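Local coordinates for protein Two-component response regulator yesN (Fusobacterium nucleatum, PDB 3LSG) that probably binds specific DNA sequences through its C-terminal AraC-type helix-turn-helix domain, the part present here, and so regulates transcription as the output of a two-component system, at residues N9-S14 with I46-Y51; S23-K28 with G34-M39; N84-K89 with I96-Y101; K61-T66 with A75-F80. All coordinates share one frame; numbering follows the deposited sequence.

Interaction 1: N9-S14 with I46-Y51; sequences NIIEES and IPFQDY
I11 meets F48 and Y51 through its CD1 tip, with CG2 also against Y51, an example of how a single aliphatic side chain can join an N-terminal helix to the start of a long one. The second segment enters as loop, and P47 takes the N-cap position of helix 48-66; its carbonyl receives the amide of Y51 in the first turn. F48 follows; its ring extends toward helix 2-14, and I11 CD1 lies at the ring edge, near the plane, 4.3 Å from F48 CE1. One turn further, Y51 makes the closer contact: I11 CD1 approaches the Y51 ring obliquely, 3.8 Å from Y51 CE2, while I11 CG2 lies in the ring plane at its edge, 4.0 Å from the same CE2. The tyrosine gets there because CG stands anti to the backbone N (chi1 -176°), which carries the ring out toward helix 2-14. On the isoleucine, the CG1 branch, anti to the carbonyl carbon (chi1 -61°), ends in the CD1 that meets both rings. F40 and F44 of helix 33-44 meet the Y51 ring edge-to-face, L22 and L25 of helix 22-28 pack on F48, and a salt bridge from E12 to K55 adds a polar tie between helix 2-14 and helix 48-66.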
loop_
_atom_site.group_PDB
_atom_site.type_symbol
_atom_site.label_atom_id
_atom_site.label_comp_id
_atom_site.label_asym_id
_atom_site.label_seq_id
_atom_site.Cartn_x
_atom_site.Cartn_y
_atom_site.Cartn_z
ATOM N N ASN A 9 8.880 18.198 -2.880
ATOM C CA ASN A 9 9.154 18.206 -4.313
ATOM C C ASN A 9 9.291 16.807 -4.887
ATOM O O ASN A 9 8.776 16.512 -5.959
ATOM C CB ASN A 9 10.437 18.994 -4.616
ATOM C CG ASN A 9 10.256 20.486 -4.455
ATOM O OD1 ASN A 9 9.188 20.961 -4.057
ATOM N ND2 ASN A 9 11.307 21.241 -4.761
ATOM N N ILE A 10 10.023 15.955 -4.182
ATOM C CA ILE A 10 10.203 14.586 -4.628
ATOM C C ILE A 10 8.842 13.921 -4.746
ATOM O O ILE A 10 8.546 13.255 -5.738
ATOM C CB ILE A 10 11.080 13.782 -3.635
ATOM C CG1 ILE A 10 12.490 14.361 -3.565
ATOM C CG2 ILE A 10 11.172 12.315 -4.039
ATOM C CD1 ILE A 10 13.313 13.692 -2.486
ATOM N N ILE A 11 8.011 14.095 -3.728
ATOM C CA ILE A 11 6.697 13.472 -3.749
ATOM C C ILE A 11 5.819 14.036 -4.880
ATOM O O ILE A 11 5.096 13.295 -5.535
ATOM C CB ILE A 11 5.988 13.602 -2.387
ATOM C CG1 ILE A 11 6.812 12.896 -1.307
ATOM C CG2 ILE A 11 4.577 13.028 -2.474
ATOM C CD1 ILE A 11 6.410 13.248 0.114
ATOM N N GLU A 12 5.912 15.338 -5.129
ATOM C CA GLU A 12 5.121 15.944 -6.195
ATOM C C GLU A 12 5.498 15.368 -7.562
ATOM O O GLU A 12 4.645 15.165 -8.441
ATOM C CB GLU A 12 5.288 17.460 -6.186
ATOM C CG GLU A 12 4.668 18.150 -7.388
ATOM C CD GLU A 12 3.181 17.859 -7.548
ATOM O OE1 GLU A 12 2.494 17.654 -6.525
ATOM O OE2 GLU A 12 2.694 17.851 -8.700
ATOM N N GLU A 13 6.785 15.097 -7.725
ATOM C CA GLU A 13 7.320 14.567 -8.964
ATOM C C GLU A 13 7.013 13.081 -9.085
ATOM O O GLU A 13 6.858 12.559 -10.187
ATOM C CB GLU A 13 8.836 14.793 -8.989
ATOM C CG GLU A 13 9.433 14.929 -10.373
ATOM C CD GLU A 13 9.950 13.613 -10.914
ATOM O OE1 GLU A 13 10.811 12.996 -10.248
ATOM O OE2 GLU A 13 9.503 13.203 -12.007
ATOM N N SER A 14 6.894 12.402 -7.948
ATOM C CA SER A 14 6.914 10.944 -7.951
ATOM C C SER A 14 5.590 10.248 -7.680
ATOM O O SER A 14 5.474 9.032 -7.896
ATOM C CB SER A 14 7.959 10.423 -6.943
ATOM O OG SER A 14 9.247 10.958 -7.199
ATOM N N ILE A 46 1.591 13.803 9.765
ATOM C CA ILE A 46 0.912 12.565 9.431
ATOM C C ILE A 46 1.951 11.663 8.791
ATOM O O ILE A 46 2.986 12.144 8.351
ATOM C CB ILE A 46 -0.239 12.796 8.421
ATOM C CG1 ILE A 46 0.312 13.289 7.082
ATOM C CG2 ILE A 46 -1.252 13.798 8.966
ATOM C CD1 ILE A 46 -0.725 13.320 5.972
ATOM N N PRO A 47 1.679 10.355 8.750
ATOM C CA PRO A 47 2.602 9.362 8.187
ATOM C C PRO A 47 2.861 9.593 6.701
ATOM O O PRO A 47 1.980 10.088 5.990
ATOM C CB PRO A 47 1.859 8.033 8.381
ATOM C CG PRO A 47 0.896 8.281 9.502
ATOM C CD PRO A 47 0.510 9.736 9.410
ATOM N N PHE A 48 4.055 9.229 6.236
ATOM C CA PHE A 48 4.369 9.349 4.811
ATOM C C PHE A 48 3.294 8.723 3.919
ATOM O O PHE A 48 2.873 9.325 2.937
ATOM C CB PHE A 48 5.718 8.713 4.483
ATOM C CG PHE A 48 5.875 8.372 3.025
ATOM C CD1 PHE A 48 6.253 9.337 2.110
ATOM C CD2 PHE A 48 5.618 7.098 2.571
ATOM C CE1 PHE A 48 6.383 9.028 0.754
ATOM C CE2 PHE A 48 5.736 6.782 1.213
ATOM C CZ PHE A 48 6.122 7.744 0.313
ATOM N N GLN A 49 2.848 7.516 4.266
ATOM C CA GLN A 49 1.864 6.810 3.448
ATOM C C GLN A 49 0.543 7.584 3.300
ATOM O O GLN A 49 -0.085 7.542 2.249
ATOM C CB GLN A 49 1.589 5.411 4.014
ATOM C CG GLN A 49 2.763 4.436 3.912
ATOM C CD GLN A 49 3.746 4.525 5.092
ATOM O OE1 GLN A 49 3.717 5.468 5.895
ATOM N NE2 GLN A 49 4.610 3.532 5.200
ATOM N N ASP A 50 0.110 8.252 4.368
ATOM C CA ASP A 50 -1.136 9.021 4.353
ATOM C C ASP A 50 -0.959 10.279 3.501
ATOM O O ASP A 50 -1.867 10.702 2.800
ATOM C CB ASP A 50 -1.545 9.445 5.772
ATOM C CG ASP A 50 -1.993 8.271 6.638
ATOM O OD1 ASP A 50 -2.035 7.134 6.129
ATOM O OD2 ASP A 50 -2.308 8.494 7.831
ATOM N N TYR A 51 0.215 10.896 3.600
ATOM C CA TYR A 51 0.508 12.070 2.793
ATOM C C TYR A 51 0.530 11.682 1.316
ATOM O O TYR A 51 0.012 12.400 0.458
ATOM C CB TYR A 51 1.843 12.685 3.217
ATOM C CG TYR A 51 2.197 13.971 2.491
ATOM C CD1 TYR A 51 1.931 15.207 3.060
ATOM C CD2 TYR A 51 2.813 13.939 1.251
ATOM C CE1 TYR A 51 2.271 16.388 2.404
ATOM C CE2 TYR A 51 3.146 15.098 0.583
ATOM C CZ TYR A 51 2.880 16.323 1.165
ATOM O OH TYR A 51 3.214 17.475 0.501
#

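Interaction 2: S23-K28 with G34-M39; sequences SVLSEK and GYLSIM
The first helix-turn-helix of this AraC-type domain, helix 22-28 followed by helix 33-44, is joined here by L25 and S26 meeting L36. By analogy with relatives, the second of these helices would be the recognition helix, which in AraC-family proteins enters the major groove of DNA. The contact illustrates how buried side chains meet between the two helices of such a motif: the backbones come nearest at S26 and L36, whose CA atoms are 6.2 Å apart. L36 supplies the reaching side chain. Its CG is anti to the backbone N (chi1 178°), which sends the CD2 methyl across to the first helix, where it is 3.6 Å from L25 CG and 3.7 Å from L25 CD2. The two leucine side chains cross at about a right angle, and CD2 of L36 meets both the branch point and one methyl of L25. The same methyl also touches S26, reaching the backbone N and CB, each at 3.7 Å. Around this apolar centre, L22 and L29 also pack on L36, and I10 of helix 2-14 rests on L25. The serine hydroxyl is engaged in the turn: S26 OG is hydrogen-bonded to S33 OG, and S33 OG in turn to S23 OG, tying helix 22-28 to the first turn of helix 33-44. Behind the methyl, the root of the leucine side chain also comes near the serine, with L36 CB 4.2 Å from S26 CB.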
loop_
_atom_site.group_PDB
_atom_site.type_symbol
_atom_site.label_atom_id
_atom_site.label_comp_id
_atom_site.label_asym_id
_atom_site.label_seq_id
_atom_site.Cartn_x
_atom_site.Cartn_y
_atom_site.Cartn_z
ATOM N N SER A 23 10.508 3.509 0.906
ATOM C CA SER A 23 11.884 3.068 0.657
ATOM C C SER A 23 12.583 3.803 -0.501
ATOM O O SER A 23 13.785 4.083 -0.448
ATOM C CB SER A 23 11.906 1.551 0.421
ATOM O OG SER A 23 11.585 0.863 1.623
ATOM N N VAL A 24 11.831 4.111 -1.548
ATOM C CA VAL A 24 12.371 4.868 -2.671
ATOM C C VAL A 24 12.701 6.284 -2.198
ATOM O O VAL A 24 13.770 6.820 -2.504
ATOM C CB VAL A 24 11.365 4.908 -3.844
ATOM C CG1 VAL A 24 11.862 5.826 -4.966
ATOM C CG2 VAL A 24 11.100 3.505 -4.373
ATOM N N LEU A 25 11.788 6.893 -1.441
ATOM C CA LEU A 25 12.053 8.217 -0.879
ATOM C C LEU A 25 13.280 8.209 0.042
ATOM O O LEU A 25 14.166 9.059 -0.057
ATOM C CB LEU A 25 10.837 8.739 -0.111
ATOM C CG LEU A 25 10.974 10.134 0.505
ATOM C CD1 LEU A 25 11.411 11.176 -0.550
ATOM C CD2 LEU A 25 9.669 10.571 1.138
ATOM N N SER A 26 13.340 7.243 0.939
ATOM C CA SER A 26 14.396 7.260 1.938
ATOM C C SER A 26 15.753 7.134 1.240
ATOM O O SER A 26 16.727 7.801 1.610
ATOM C CB SER A 26 14.157 6.164 2.994
ATOM O OG SER A 26 14.580 4.899 2.515
ATOM N N GLU A 27 15.797 6.312 0.197
ATOM C CA GLU A 27 17.020 6.104 -0.584
ATOM C C GLU A 27 17.442 7.397 -1.267
ATOM O O GLU A 27 18.626 7.723 -1.340
ATOM C CB GLU A 27 16.801 4.993 -1.619
ATOM C CG GLU A 27 17.683 5.074 -2.869
ATOM C CD GLU A 27 17.035 5.859 -4.031
ATOM O OE1 GLU A 27 15.777 5.821 -4.218
ATOM O OE2 GLU A 27 17.804 6.510 -4.775
ATOM N N LYS A 28 16.460 8.147 -1.754
ATOM C CA LYS A 28 16.743 9.429 -2.378
ATOM C C LYS A 28 17.311 10.411 -1.367
ATOM O O LYS A 28 18.035 11.325 -1.726
ATOM C CB LYS A 28 15.474 10.022 -3.016
ATOM C CG LYS A 28 15.090 9.392 -4.337
ATOM C CD LYS A 28 14.303 10.359 -5.195
ATOM C CE LYS A 28 14.386 9.965 -6.661
ATOM N NZ LYS A 28 13.873 11.031 -7.558
ATOM N N GLY A 34 13.168 3.469 8.354
ATOM C CA GLY A 34 12.856 3.564 9.769
ATOM C C GLY A 34 13.000 4.968 10.317
ATOM O O GLY A 34 12.111 5.456 10.996
ATOM N N TYR A 35 14.123 5.627 10.034
ATOM C CA TYR A 35 14.273 7.011 10.468
ATOM C C TYR A 35 13.383 7.989 9.690
ATOM O O TYR A 35 12.776 8.888 10.277
ATOM C CB TYR A 35 15.735 7.464 10.422
ATOM C CG TYR A 35 15.850 8.908 10.794
ATOM C CD1 TYR A 35 15.716 9.312 12.122
ATOM C CD2 TYR A 35 16.028 9.885 9.818
ATOM C CE1 TYR A 35 15.790 10.652 12.467
ATOM C CE2 TYR A 35 16.105 11.227 10.157
ATOM C CZ TYR A 35 15.992 11.603 11.481
ATOM O OH TYR A 35 16.073 12.940 11.815
ATOM N N LEU A 36 13.301 7.832 8.368
ATOM C CA LEU A 36 12.431 8.720 7.599
ATOM C C LEU A 36 10.988 8.658 8.102
ATOM O O LEU A 36 10.313 9.677 8.212
ATOM C CB LEU A 36 12.478 8.398 6.111
ATOM C CG LEU A 36 11.549 9.251 5.242
ATOM C CD1 LEU A 36 11.889 10.723 5.348
ATOM C CD2 LEU A 36 11.605 8.778 3.795
ATOM N N SER A 37 10.509 7.462 8.414
ATOM C CA SER A 37 9.123 7.333 8.867
ATOM C C SER A 37 8.842 8.251 10.052
ATOM O O SER A 37 7.842 8.968 10.072
ATOM C CB SER A 37 8.795 5.891 9.246
ATOM O OG SER A 37 7.554 5.845 9.934
ATOM N N ILE A 38 9.730 8.201 11.039
ATOM C CA ILE A 38 9.661 9.059 12.228
ATOM C C ILE A 38 9.838 10.544 11.901
ATOM O O ILE A 38 9.094 11.395 12.379
ATOM C CB ILE A 38 10.746 8.651 13.254
ATOM C CG1 ILE A 38 10.469 7.233 13.769
ATOM C CG2 ILE A 38 10.847 9.681 14.411
ATOM C CD1 ILE A 38 11.553 6.697 14.699
HETATM N N MSE A 39 10.834 10.862 11.093
HETATM C CA MSE A 39 11.097 12.263 10.802
HETATM C C MSE A 39 9.984 12.861 9.942
HETATM O O MSE A 39 9.586 14.012 10.144
HETATM C CB MSE A 39 12.467 12.449 10.155
HETATM C CG MSE A 39 12.739 13.885 9.720
HETATM SE SE MSE A 39 12.217 14.208 7.854
HETATM C CE MSE A 39 13.961 13.836 7.047
#

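Interaction 3: N84-K89 with I96-Y101; sequences NYFITK and ITPKQY. With PO4 (phosphate ion), chain F.
P98 presents its ring to F86 and I87, and the contact is wholly apolar. P98 CG is the touching atom: it lies 3.7 Å from F86 CE2, set obliquely to the aromatic ring, and 4.1 Å from I87 CG1. The F86 and P98 side chains run antiparallel alongside one another, whereas I87 lies at a slant to the proline. With CG anti to the backbone N (chi1 164°), the phenylalanine ring extends far enough from the backbone to reach P98.

P98 is in turn placed by the start of helix 98-101, where T97 and Q100 form a capping box. T97 N gives a nearly straight bond (172°) to Q100 OE1 at 2.9 Å, and Q100 N returns one to T97 OG1 at 3.0 Å. Further out, L64 and N71 cover P98, while M57, A60, I74 and A75 surround F86.

The far side of helix 83-94 carries a phosphate ion, probably from the crystallisation liquor. Y85 OH donates to its O4 at 2.6 Å, and K89 NZ to its O3, also at 2.6 Å; K89 CG lies over one face of the Y85 ring, offset toward the rim. Y85 and K89 of the second subunit bind the same ion, so it bridges the two copies. The arrangement belongs to the second helix-turn-helix of the AraC-type fold, whose helix 83-94 packs here against the start of the short C-terminal helix 98-101.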
loop_
_atom_site.group_PDB
_atom_site.type_symbol
_atom_site.label_atom_id
_atom_site.label_comp_id
_atom_site.label_asym_id
_atom_site.label_seq_id
_atom_site.Cartn_x
_atom_site.Cartn_y
_atom_site.Cartn_z
ATOM N N ASN A 84 -9.358 -1.505 -9.024
ATOM C CA ASN A 84 -10.290 -1.787 -7.938
ATOM C C ASN A 84 -9.746 -1.382 -6.579
ATOM O O ASN A 84 -10.497 -0.939 -5.715
ATOM C CB ASN A 84 -10.719 -3.244 -7.947
ATOM C CG ASN A 84 -11.635 -3.547 -9.103
ATOM O OD1 ASN A 84 -12.559 -2.781 -9.386
ATOM N ND2 ASN A 84 -11.379 -4.647 -9.791
ATOM N N TYR A 85 -8.436 -1.505 -6.405
ATOM C CA TYR A 85 -7.800 -1.035 -5.182
ATOM C C TYR A 85 -7.902 0.486 -5.108
ATOM O O TYR A 85 -8.224 1.041 -4.071
ATOM C CB TYR A 85 -6.341 -1.493 -5.097
ATOM C CG TYR A 85 -5.754 -1.341 -3.701
ATOM C CD1 TYR A 85 -6.275 -2.060 -2.620
ATOM C CD2 TYR A 85 -4.691 -0.482 -3.465
ATOM C CE1 TYR A 85 -5.747 -1.923 -1.348
ATOM C CE2 TYR A 85 -4.145 -0.339 -2.201
ATOM C CZ TYR A 85 -4.674 -1.060 -1.143
ATOM O OH TYR A 85 -4.120 -0.910 0.115
ATOM N N PHE A 86 -7.617 1.156 -6.217
ATOM C CA PHE A 86 -7.881 2.594 -6.338
ATOM C C PHE A 86 -9.301 2.974 -5.899
ATOM O O PHE A 86 -9.490 3.898 -5.124
ATOM C CB PHE A 86 -7.650 3.089 -7.773
ATOM C CG PHE A 86 -8.277 4.452 -8.053
ATOM C CD1 PHE A 86 -7.775 5.605 -7.451
ATOM C CD2 PHE A 86 -9.362 4.568 -8.890
ATOM C CE1 PHE A 86 -8.355 6.853 -7.691
ATOM C CE2 PHE A 86 -9.938 5.814 -9.150
ATOM C CZ PHE A 86 -9.439 6.948 -8.553
ATOM N N ILE A 87 -10.299 2.254 -6.394
ATOM C CA ILE A 87 -11.683 2.545 -6.026
ATOM C C ILE A 87 -11.917 2.384 -4.516
ATOM O O ILE A 87 -12.586 3.216 -3.895
ATOM C CB ILE A 87 -12.665 1.662 -6.831
ATOM C CG1 ILE A 87 -12.814 2.184 -8.271
ATOM C CG2 ILE A 87 -14.032 1.619 -6.155
ATOM C CD1 ILE A 87 -13.378 1.119 -9.236
ATOM N N THR A 88 -11.343 1.336 -3.917
ATOM C CA THR A 88 -11.494 1.130 -2.481
ATOM C C THR A 88 -10.823 2.229 -1.653
ATOM O O THR A 88 -11.362 2.634 -0.619
ATOM C CB THR A 88 -10.977 -0.245 -2.006
ATOM O OG1 THR A 88 -9.546 -0.275 -2.084
ATOM C CG2 THR A 88 -11.569 -1.368 -2.845
ATOM N N LYS A 89 -9.656 2.708 -2.087
ATOM C CA LYS A 89 -8.991 3.785 -1.351
ATOM C C LYS A 89 -9.790 5.083 -1.497
ATOM O O LYS A 89 -9.977 5.814 -0.530
ATOM C CB LYS A 89 -7.541 3.988 -1.831
ATOM C CG LYS A 89 -6.556 2.888 -1.406
ATOM C CD LYS A 89 -6.385 2.875 0.109
ATOM C CE LYS A 89 -5.200 2.033 0.541
ATOM N NZ LYS A 89 -5.193 1.839 2.023
ATOM N N ILE A 96 -17.451 8.135 -0.911
ATOM C CA ILE A 96 -18.225 7.666 -2.072
ATOM C C ILE A 96 -17.262 7.177 -3.171
ATOM O O ILE A 96 -16.067 7.417 -3.085
ATOM C CB ILE A 96 -19.162 8.753 -2.651
ATOM C CG1 ILE A 96 -18.355 9.963 -3.137
ATOM C CG2 ILE A 96 -20.255 9.168 -1.623
ATOM C CD1 ILE A 96 -19.244 11.124 -3.664
ATOM N N THR A 97 -17.788 6.498 -4.191
ATOM C CA THR A 97 -16.943 5.950 -5.254
ATOM C C THR A 97 -16.576 7.033 -6.270
ATOM O O THR A 97 -17.198 8.101 -6.300
ATOM C CB THR A 97 -17.657 4.809 -6.009
ATOM O OG1 THR A 97 -18.785 5.351 -6.695
ATOM C CG2 THR A 97 -18.152 3.734 -5.037
ATOM N N PRO A 98 -15.560 6.764 -7.106
ATOM C CA PRO A 98 -15.215 7.705 -8.170
ATOM C C PRO A 98 -16.392 7.986 -9.089
ATOM O O PRO A 98 -16.643 9.143 -9.405
ATOM C CB PRO A 98 -14.097 6.973 -8.919
ATOM C CG PRO A 98 -13.386 6.223 -7.824
ATOM C CD PRO A 98 -14.495 5.757 -6.893
ATOM N N LYS A 99 -17.124 6.953 -9.487
ATOM C CA LYS A 99 -18.297 7.173 -10.325
ATOM C C LYS A 99 -19.259 8.085 -9.596
ATOM O O LYS A 99 -19.775 9.049 -10.169
ATOM C CB LYS A 99 -18.994 5.842 -10.634
ATOM C CG LYS A 99 -19.848 5.838 -11.891
ATOM C CD LYS A 99 -20.805 7.015 -11.958
ATOM C CE LYS A 99 -20.286 8.109 -12.902
ATOM N NZ LYS A 99 -21.181 9.304 -12.950
ATOM N N GLN A 100 -19.524 7.781 -8.328
ATOM C CA GLN A 100 -20.530 8.549 -7.585
ATOM C C GLN A 100 -20.049 9.992 -7.451
ATOM O O GLN A 100 -20.842 10.940 -7.432
ATOM C CB GLN A 100 -20.782 7.927 -6.196
ATOM C CG GLN A 100 -21.532 6.591 -6.249
ATOM C CD GLN A 100 -21.489 5.793 -4.923
ATOM O OE1 GLN A 100 -20.654 6.033 -4.059
ATOM N NE2 GLN A 100 -22.399 4.842 -4.780
ATOM N N TYR A 101 -18.735 10.153 -7.379
ATOM C CA TYR A 101 -18.149 11.478 -7.219
ATOM C C TYR A 101 -18.484 12.373 -8.416
ATOM O O TYR A 101 -18.562 13.596 -8.288
ATOM C CB TYR A 101 -16.628 11.368 -7.054
ATOM C CG TYR A 101 -16.042 12.574 -6.390
ATOM C CD1 TYR A 101 -16.003 12.671 -4.995
ATOM C CD2 TYR A 101 -15.551 13.635 -7.139
ATOM C CE1 TYR A 101 -15.480 13.784 -4.370
ATOM C CE2 TYR A 101 -15.028 14.765 -6.521
ATOM C CZ TYR A 101 -14.993 14.830 -5.133
ATOM O OH TYR A 101 -14.472 15.936 -4.500
HETATM P P PO4 F . -1.659 0.570 1.936
HETATM O O1 PO4 F . -0.991 1.903 2.124
HETATM O O2 PO4 F . -0.833 -0.530 2.550
HETATM O O3 PO4 F . -3.014 0.610 2.606
HETATM O O4 PO4 F . -1.818 0.301 0.460
#

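Interaction 4: K61-T66 with A75-F80; sequences KLLLLT and AEQVGF
L63 packs on Q77 and V78 where the long linker helix 48-66 of the AraC-type domain meets helix 71-77, the first helix of the second helix-turn-helix. The conformations decide the fit. L63 places CG anti to the carbonyl carbon (chi1 -65°), which sends the CD1 methyl toward the end of helix 71-77, where it lies 4.1 Å from Q77 CB and 4.2 Å from V78 CG1. Q77 adopts the same first torsion (chi1 -68°) and is extended beyond CG; its chain crosses the leucine obliquely and carries the amide alongside it. Q77 OE1 stands 3.9 Å from L63 CD1, a van der Waals contact of a polar atom with a methyl. V78 turns CG1 anti to its carbonyl carbon, bringing that methyl to L63.

The backbone leaves the helix directly after Q77. V78 is the first residue to leave helical geometry, and G79 follows with a positive phi of 90°, angles at which a CB would press on the carbonyl O of V78. This turn is closed at A75 O, which accepts from V78 N and from F80 N, reached from opposite faces of the carbonyl plane. The F80 bond is the shorter of the two, 2.8 Å from F80 N to A75 O.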
loop_
_atom_site.group_PDB
_atom_site.type_symbol
_atom_site.label_atom_id
_atom_site.label_comp_id
_atom_site.label_asym_id
_atom_site.label_seq_id
_atom_site.Cartn_x
_atom_site.Cartn_y
_atom_site.Cartn_z
ATOM N N LYS A 61 -9.459 13.339 -7.654
ATOM C CA LYS A 61 -10.565 14.289 -7.608
ATOM C C LYS A 61 -10.526 15.241 -8.799
ATOM O O LYS A 61 -11.517 15.432 -9.498
ATOM C CB LYS A 61 -10.517 15.089 -6.303
ATOM C CG LYS A 61 -11.554 16.214 -6.233
ATOM C CD LYS A 61 -11.482 16.971 -4.910
ATOM C CE LYS A 61 -12.182 18.321 -5.006
ATOM N NZ LYS A 61 -12.198 19.015 -3.685
ATOM N N LEU A 62 -9.364 15.832 -9.029
ATOM C CA LEU A 62 -9.181 16.776 -10.121
ATOM C C LEU A 62 -9.540 16.146 -11.471
ATOM O O LEU A 62 -10.302 16.713 -12.253
ATOM C CB LEU A 62 -7.742 17.314 -10.112
ATOM C CG LEU A 62 -7.314 18.294 -11.196
ATOM C CD1 LEU A 62 -8.302 19.454 -11.307
ATOM C CD2 LEU A 62 -5.896 18.816 -10.945
ATOM N N LEU A 63 -9.005 14.967 -11.741
ATOM C CA LEU A 63 -9.277 14.297 -13.011
ATOM C C LEU A 63 -10.749 13.905 -13.182
ATOM O O LEU A 63 -11.319 14.028 -14.272
ATOM C CB LEU A 63 -8.390 13.061 -13.139
ATOM C CG LEU A 63 -6.888 13.339 -13.215
ATOM C CD1 LEU A 63 -6.112 12.039 -13.142
ATOM C CD2 LEU A 63 -6.531 14.079 -14.494
ATOM N N LEU A 64 -11.366 13.417 -12.111
ATOM C CA LEU A 64 -12.784 13.074 -12.163
ATOM C C LEU A 64 -13.665 14.257 -12.555
ATOM O O LEU A 64 -14.606 14.100 -13.310
ATOM C CB LEU A 64 -13.252 12.556 -10.821
ATOM C CG LEU A 64 -12.727 11.173 -10.483
ATOM C CD1 LEU A 64 -12.944 10.908 -9.020
ATOM C CD2 LEU A 64 -13.449 10.133 -11.346
ATOM N N LEU A 65 -13.346 15.437 -12.041
ATOM C CA LEU A 65 -14.175 16.616 -12.259
ATOM C C LEU A 65 -13.842 17.350 -13.552
ATOM O O LEU A 65 -14.661 18.112 -14.063
ATOM C CB LEU A 65 -14.058 17.577 -11.070
ATOM C CG LEU A 65 -14.585 17.046 -9.736
ATOM C CD1 LEU A 65 -14.315 18.042 -8.616
ATOM C CD2 LEU A 65 -16.074 16.736 -9.816
ATOM N N THR A 66 -12.650 17.123 -14.094
ATOM C CA THR A 66 -12.222 17.911 -15.244
ATOM C C THR A 66 -12.080 17.104 -16.530
ATOM O O THR A 66 -11.853 17.677 -17.593
ATOM C CB THR A 66 -10.906 18.656 -14.968
ATOM O OG1 THR A 66 -9.899 17.717 -14.579
ATOM C CG2 THR A 66 -11.097 19.685 -13.851
ATOM N N ALA A 75 -6.826 5.767 -12.217
ATOM C CA ALA A 75 -6.007 4.948 -11.317
ATOM C C ALA A 75 -4.560 4.958 -11.790
ATOM O O ALA A 75 -3.637 5.221 -11.023
ATOM C CB ALA A 75 -6.533 3.514 -11.256
ATOM N N GLU A 76 -4.361 4.688 -13.072
ATOM C CA GLU A 76 -3.017 4.645 -13.635
ATOM C C GLU A 76 -2.305 5.988 -13.479
ATOM O O GLU A 76 -1.124 6.050 -13.174
ATOM C CB GLU A 76 -3.084 4.278 -15.118
ATOM C CG GLU A 76 -1.743 4.285 -15.811
ATOM C CD GLU A 76 -1.859 3.831 -17.247
ATOM O OE1 GLU A 76 -2.816 4.268 -17.924
ATOM O OE2 GLU A 76 -1.003 3.034 -17.694
ATOM N N GLN A 77 -3.042 7.067 -13.677
ATOM C CA GLN A 77 -2.440 8.393 -13.660
ATOM C C GLN A 77 -2.139 8.916 -12.259
ATOM O O GLN A 77 -1.444 9.917 -12.106
ATOM C CB GLN A 77 -3.318 9.370 -14.441
ATOM C CG GLN A 77 -3.317 9.029 -15.916
ATOM C CD GLN A 77 -4.081 10.018 -16.757
ATOM O OE1 GLN A 77 -4.203 11.189 -16.404
ATOM N NE2 GLN A 77 -4.604 9.549 -17.883
ATOM N N VAL A 78 -2.660 8.253 -11.235
ATOM C CA VAL A 78 -2.356 8.676 -9.861
ATOM C C VAL A 78 -1.562 7.621 -9.104
ATOM O O VAL A 78 -1.521 7.614 -7.876
ATOM C CB VAL A 78 -3.616 9.119 -9.073
ATOM C CG1 VAL A 78 -4.352 10.194 -9.866
ATOM C CG2 VAL A 78 -4.537 7.929 -8.804
ATOM N N GLY A 79 -0.922 6.723 -9.847
ATOM C CA GLY A 79 0.005 5.792 -9.234
ATOM C C GLY A 79 -0.566 4.469 -8.743
ATOM O O GLY A 79 0.080 3.803 -7.945
ATOM N N PHE A 80 -1.750 4.079 -9.219
ATOM C CA PHE A 80 -2.350 2.794 -8.829
ATOM C C PHE A 80 -2.348 1.823 -10.000
ATOM O O PHE A 80 -2.922 2.126 -11.040
ATOM C CB PHE A 80 -3.809 2.979 -8.391
ATOM C CG PHE A 80 -3.964 3.515 -7.008
ATOM C CD1 PHE A 80 -4.194 2.658 -5.941
ATOM C CD2 PHE A 80 -3.890 4.881 -6.765
ATOM C CE1 PHE A 80 -4.353 3.163 -4.649
ATOM C CE2 PHE A 80 -4.049 5.385 -5.495
ATOM C CZ PHE A 80 -4.267 4.525 -4.428
#

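How the interactions relate
The four contacts follow the two-lobed plan of the domain. Interactions 1 and 2 belong to the N-terminal lobe and touch through L25, which meets both F48 and I10; interactions 3 and 4 belong to the other lobe and touch through F86 with A75 and F80. Helix 48-66 serves both lobes, giving its start to interaction 1 and its end to interaction 4. All four join mainly buried residues through apolar contacts, though Y51, I87 and Q77 are partly exposed. Polar chemistry gathers at the margins: a salt bridge beside interaction 1, serine hydroxyls in interaction 2, a capping box and a phosphate shared between subunits in interaction 3. Interactions 1, 2 and 3 all have residues touching the second subunit; interaction 4 has none.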